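Local structure of Crov588 (Cafeteriavirus, 6NYR) at residues 525-537 with 548-560. The protein is of unknown function but, as a giant-virus protein built of many leucine-rich FNIP repeats, curls into a nearly closed ring. Sequence-based numbering, arbitrary orientation.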
loop_
_atom_site.group_PDB
_atom_site.type_symbol
_atom_site.label_atom_id
_atom_site.label_comp_id
_atom_site.label_asym_id
_atom_site.label_seq_id
_atom_site.Cartn_x
_atom_site.Cartn_y
_atom_site.Cartn_z
ATOM N N SER A 525 -9.838 16.642 22.446
ATOM C CA SER A 525 -10.328 17.595 23.429
ATOM C C SER A 525 -10.415 17.047 24.845
ATOM O O SER A 525 -10.525 17.843 25.786
ATOM C CB SER A 525 -11.711 18.107 23.011
ATOM O OG SER A 525 -11.638 18.819 21.788
ATOM N N PHE A 526 -10.370 15.733 25.033
ATOM C CA PHE A 526 -10.592 15.192 26.365
ATOM C C PHE A 526 -9.576 15.768 27.345
ATOM O O PHE A 526 -8.363 15.658 27.136
ATOM C CB PHE A 526 -10.508 13.668 26.370
ATOM C CG PHE A 526 -10.736 13.080 27.733
ATOM C CD1 PHE A 526 -12.016 13.005 28.255
ATOM C CD2 PHE A 526 -9.677 12.644 28.510
ATOM C CE1 PHE A 526 -12.238 12.489 29.514
ATOM C CE2 PHE A 526 -9.889 12.123 29.769
ATOM C CZ PHE A 526 -11.176 12.045 30.273
ATOM N N ASN A 527 -10.068 16.380 28.417
ATOM C CA ASN A 527 -9.190 16.932 29.441
ATOM C C ASN A 527 -9.912 16.939 30.787
ATOM O O ASN A 527 -9.965 17.951 31.488
ATOM C CB ASN A 527 -8.723 18.335 29.052
ATOM C CG ASN A 527 -7.616 18.848 29.950
ATOM O OD1 ASN A 527 -6.941 18.071 30.627
ATOM N ND2 ASN A 527 -7.418 20.161 29.956
ATOM N N GLN A 528 -10.468 15.795 31.172
ATOM C CA GLN A 528 -11.137 15.645 32.457
ATOM C C GLN A 528 -10.305 14.759 33.371
ATOM O O GLN A 528 -9.703 13.777 32.924
ATOM C CB GLN A 528 -12.540 15.050 32.301
ATOM C CG GLN A 528 -13.480 15.871 31.434
ATOM C CD GLN A 528 -13.655 17.292 31.936
ATOM O OE1 GLN A 528 -13.894 17.525 33.122
ATOM N NE2 GLN A 528 -13.533 18.253 31.030
ATOM N N ASN A 529 -10.265 15.117 34.652
ATOM C CA ASN A 529 -9.493 14.350 35.616
ATOM C C ASN A 529 -10.049 12.939 35.746
ATOM O O ASN A 529 -11.264 12.734 35.822
ATOM C CB ASN A 529 -9.522 15.047 36.974
ATOM C CG ASN A 529 -8.718 14.316 38.019
ATOM O OD1 ASN A 529 -7.499 14.185 37.905
ATOM N ND2 ASN A 529 -9.398 13.830 39.054
ATOM N N LEU A 530 -9.151 11.962 35.774
ATOM C CA LEU A 530 -9.519 10.564 35.959
ATOM C C LEU A 530 -9.273 10.186 37.415
ATOM O O LEU A 530 -8.185 10.425 37.949
ATOM C CB LEU A 530 -8.729 9.653 35.023
ATOM C CG LEU A 530 -8.981 9.860 33.529
ATOM C CD1 LEU A 530 -7.874 9.197 32.707
ATOM C CD2 LEU A 530 -10.349 9.340 33.111
ATOM N N THR A 531 -10.287 9.611 38.052
ATOM C CA THR A 531 -10.235 9.276 39.465
ATOM C C THR A 531 -10.092 7.764 39.643
ATOM O O THR A 531 -9.866 7.021 38.680
ATOM C CB THR A 531 -11.490 9.796 40.173
ATOM O OG1 THR A 531 -12.654 9.212 39.574
ATOM C CG2 THR A 531 -11.576 11.311 40.058
ATOM N N GLU A 532 -10.234 7.305 40.886
ATOM C CA GLU A 532 -9.926 5.923 41.219
ATOM C C GLU A 532 -11.021 4.981 40.731
ATOM O O GLU A 532 -12.206 5.324 40.706
ATOM C CB GLU A 532 -9.750 5.760 42.731
ATOM C CG GLU A 532 -9.153 6.972 43.426
ATOM C CD GLU A 532 -8.583 6.650 44.795
ATOM O OE1 GLU A 532 -8.965 5.615 45.384
ATOM O OE2 GLU A 532 -7.742 7.437 45.281
ATOM N N ASN A 533 -10.603 3.773 40.350
ATOM C CA ASN A 533 -11.517 2.723 39.903
ATOM C C ASN A 533 -12.438 3.210 38.789
ATOM O O ASN A 533 -13.596 2.796 38.691
ATOM C CB ASN A 533 -12.330 2.176 41.074
ATOM C CG ASN A 533 -11.455 1.699 42.220
ATOM O OD1 ASN A 533 -11.571 2.179 43.347
ATOM N ND2 ASN A 533 -10.565 0.760 41.931
ATOM N N VAL A 534 -11.924 4.096 37.945
ATOM C CA VAL A 534 -12.608 4.510 36.726
ATOM C C VAL A 534 -12.130 3.707 35.523
ATOM O O VAL A 534 -12.934 3.210 34.737
ATOM C CB VAL A 534 -12.416 6.026 36.495
ATOM C CG1 VAL A 534 -12.999 6.435 35.149
ATOM C CG2 VAL A 534 -13.044 6.820 37.629
ATOM N N LEU A 535 -10.820 3.587 35.361
ATOM C CA LEU A 535 -10.230 2.810 34.273
ATOM C C LEU A 535 -10.268 1.327 34.628
ATOM O O LEU A 535 -9.832 0.947 35.719
ATOM C CB LEU A 535 -8.800 3.270 34.023
ATOM C CG LEU A 535 -8.650 4.728 33.571
ATOM C CD1 LEU A 535 -7.184 5.094 33.367
ATOM C CD2 LEU A 535 -9.451 4.986 32.298
ATOM N N PRO A 536 -10.786 0.471 33.749
ATOM C CA PRO A 536 -11.033 -0.921 34.138
ATOM C C PRO A 536 -9.742 -1.715 34.255
ATOM O O PRO A 536 -8.704 -1.370 33.684
ATOM C CB PRO A 536 -11.925 -1.464 33.015
ATOM C CG PRO A 536 -11.751 -0.516 31.855
ATOM C CD PRO A 536 -10.944 0.684 32.299
ATOM N N ASN A 537 -9.824 -2.812 35.015
ATOM C CA ASN A 537 -8.651 -3.623 35.333
ATOM C C ASN A 537 -8.234 -4.547 34.198
ATOM O O ASN A 537 -7.308 -5.343 34.382
ATOM C CB ASN A 537 -8.900 -4.483 36.583
ATOM C CG ASN A 537 -7.907 -4.229 37.677
ATOM O OD1 ASN A 537 -6.776 -3.830 37.414
ATOM N ND2 ASN A 537 -8.310 -4.488 38.919
ATOM N N PHE A 548 -5.273 16.478 26.910
ATOM C CA PHE A 548 -5.308 15.952 28.269
ATOM C C PHE A 548 -4.102 16.441 29.062
ATOM O O PHE A 548 -2.957 16.105 28.736
ATOM C CB PHE A 548 -5.339 14.428 28.289
ATOM C CG PHE A 548 -5.268 13.858 29.682
ATOM C CD1 PHE A 548 -6.400 13.808 30.484
ATOM C CD2 PHE A 548 -4.068 13.400 30.199
ATOM C CE1 PHE A 548 -6.335 13.300 31.769
ATOM C CE2 PHE A 548 -3.999 12.889 31.486
ATOM C CZ PHE A 548 -5.134 12.841 32.268
ATOM N N ASN A 549 -4.354 17.226 30.112
ATOM C CA ASN A 549 -3.289 17.708 30.980
ATOM C C ASN A 549 -3.778 17.792 32.429
ATOM O O ASN A 549 -3.756 18.840 33.069
ATOM C CB ASN A 549 -2.772 19.069 30.513
ATOM C CG ASN A 549 -1.496 19.487 31.224
ATOM O OD1 ASN A 549 -0.742 18.647 31.712
ATOM N ND2 ASN A 549 -1.256 20.793 31.293
ATOM N N GLN A 550 -4.236 16.666 32.962
ATOM C CA GLN A 550 -4.644 16.570 34.355
ATOM C C GLN A 550 -3.630 15.733 35.125
ATOM O O GLN A 550 -2.983 14.842 34.566
ATOM C CB GLN A 550 -6.036 15.948 34.494
ATOM C CG GLN A 550 -7.124 16.761 33.840
ATOM C CD GLN A 550 -7.171 18.186 34.346
ATOM O OE1 GLN A 550 -7.290 18.432 35.547
ATOM N NE2 GLN A 550 -7.052 19.138 33.428
ATOM N N LYS A 551 -3.489 16.025 36.413
ATOM C CA LYS A 551 -2.589 15.237 37.239
ATOM C C LYS A 551 -3.200 13.866 37.493
ATOM O O LYS A 551 -4.401 13.739 37.753
ATOM C CB LYS A 551 -2.303 15.928 38.569
ATOM C CG LYS A 551 -1.106 15.314 39.299
ATOM C CD LYS A 551 -0.981 15.802 40.732
ATOM C CE LYS A 551 0.284 16.625 40.928
ATOM N NZ LYS A 551 0.144 17.981 40.320
ATOM N N ILE A 552 -2.365 12.836 37.408
ATOM C CA ILE A 552 -2.768 11.464 37.696
ATOM C C ILE A 552 -2.178 11.088 39.047
ATOM O O ILE A 552 -0.961 11.186 39.251
ATOM C CB ILE A 552 -2.308 10.497 36.599
ATOM C CG1 ILE A 552 -2.985 10.864 35.281
ATOM C CG2 ILE A 552 -2.634 9.059 36.985
ATOM C CD1 ILE A 552 -2.282 10.324 34.057
ATOM N N ILE A 553 -3.043 10.691 39.977
ATOM C CA ILE A 553 -2.596 10.296 41.306
ATOM C C ILE A 553 -2.614 8.775 41.409
ATOM O O ILE A 553 -2.884 8.074 40.426
ATOM C CB ILE A 553 -3.470 10.928 42.402
ATOM C CG1 ILE A 553 -4.837 10.247 42.465
ATOM C CG2 ILE A 553 -3.638 12.418 42.143
ATOM C CD1 ILE A 553 -5.830 10.948 43.380
ATOM N N GLU A 554 -2.336 8.260 42.601
ATOM C CA GLU A 554 -2.211 6.827 42.796
ATOM C C GLU A 554 -3.535 6.105 42.584
ATOM O O GLU A 554 -4.619 6.646 42.824
ATOM C CB GLU A 554 -1.695 6.528 44.198
ATOM C CG GLU A 554 -0.330 7.112 44.481
ATOM C CD GLU A 554 -0.416 8.470 45.155
ATOM O OE1 GLU A 554 -1.215 9.334 44.721
ATOM O OE2 GLU A 554 0.318 8.664 46.133
ATOM N N ASN A 555 -3.425 4.853 42.136
ATOM C CA ASN A 555 -4.563 3.949 42.001
ATOM C C ASN A 555 -5.572 4.467 40.988
ATOM O O ASN A 555 -6.770 4.208 41.102
ATOM C CB ASN A 555 -5.229 3.702 43.355
ATOM C CG ASN A 555 -4.262 3.133 44.376
ATOM O OD1 ASN A 555 -3.825 1.986 44.265
ATOM N ND2 ASN A 555 -3.920 3.936 45.377
ATOM N N VAL A 556 -5.085 5.195 39.991
ATOM C CA VAL A 556 -5.893 5.611 38.855
ATOM C C VAL A 556 -5.603 4.757 37.629
ATOM O O VAL A 556 -6.520 4.226 37.003
ATOM C CB VAL A 556 -5.658 7.109 38.559
ATOM C CG1 VAL A 556 -6.383 7.523 37.287
ATOM C CG2 VAL A 556 -6.099 7.958 39.741
ATOM N N LEU A 557 -4.325 4.600 37.286
ATOM C CA LEU A 557 -3.917 3.749 36.171
ATOM C C LEU A 557 -4.006 2.284 36.585
ATOM O O LEU A 557 -3.450 1.903 37.621
ATOM C CB LEU A 557 -2.498 4.093 35.743
ATOM C CG LEU A 557 -2.270 5.520 35.232
ATOM C CD1 LEU A 557 -0.792 5.765 34.956
ATOM C CD2 LEU A 557 -3.102 5.793 33.990
ATOM N N PRO A 558 -4.692 1.441 35.816
ATOM C CA PRO A 558 -4.949 0.075 36.283
ATOM C C PRO A 558 -3.698 -0.790 36.264
ATOM O O PRO A 558 -2.719 -0.521 35.562
ATOM C CB PRO A 558 -6.011 -0.454 35.309
ATOM C CG PRO A 558 -5.909 0.405 34.097
ATOM C CD PRO A 558 -5.268 1.709 34.483
ATOM N N ASN A 559 -3.751 -1.859 37.055
ATOM C CA ASN A 559 -2.615 -2.753 37.230
ATOM C C ASN A 559 -2.410 -3.705 36.063
ATOM O O ASN A 559 -1.493 -4.529 36.114
ATOM C CB ASN A 559 -2.786 -3.547 38.526
ATOM C CG ASN A 559 -2.413 -2.737 39.753
ATOM O OD1 ASN A 559 -1.287 -2.247 39.865
ATOM N ND2 ASN A 559 -3.358 -2.582 40.675
ATOM N N SER A 560 -3.242 -3.616 35.027
ATOM C CA SER A 560 -3.074 -4.383 33.804
ATOM C C SER A 560 -2.366 -3.609 32.699
ATOM O O SER A 560 -2.002 -4.204 31.678
ATOM C CB SER A 560 -4.442 -4.833 33.285
ATOM O OG SER A 560 -5.336 -3.731 33.252
HETATM O O HOH W 1 -8.923 4.528 37.218
#
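Asn527 OD1 takes two hydrogen bonds from the next coil: Asn549 N at 2.8 Å, nearly straight (176° at the hydrogen), and Gln550 NE2 at 3.0 Å. One donor approaches on each face of the Asn527 amide, both about 50° out of the carbonyl plane and so not on a lone pair, whereas the acceptor lies almost in the amide plane of Gln550. With its CG anti to the backbone N (chi1 -169°), Asn527 carries this oxygen across to 548-560. Asn549 OD1 repeats the pattern with Asn571 and Gln572, and Asn505 does likewise toward Asn527 and Gln528, so the same bonding to the next coil recurs over three successive asparagines.

Packing is close on the inner side. Phe526 and Phe548 run alongside each other in the same direction, with CE2 of the first 3.9 Å from CD1 of the second. Val556 CG1 rests against Leu530 CB, also at 3.9 Å, while Leu535 CB meets Pro558 CD. A water accepts from Leu535 N (2.8 Å) and donates to Thr531 O (3.0 Å), bridging within 525-537; its approach to Val556 O is too short to be trusted.

The outer turns meet more loosely: exposed Glu532 contributes a CA-H...O contact to Asn555 O (3.6 Å), and the like-charged carboxylates of Glu532 and Glu554 stay apart, OE2 to OE1 6.8 Å. Stacked coils with repeated phenylalanine, leucine and asparagine positions are characteristic of a leucine-rich repeat solenoid, here the outer loops between parallel strands of the circular FNIP-repeat fold.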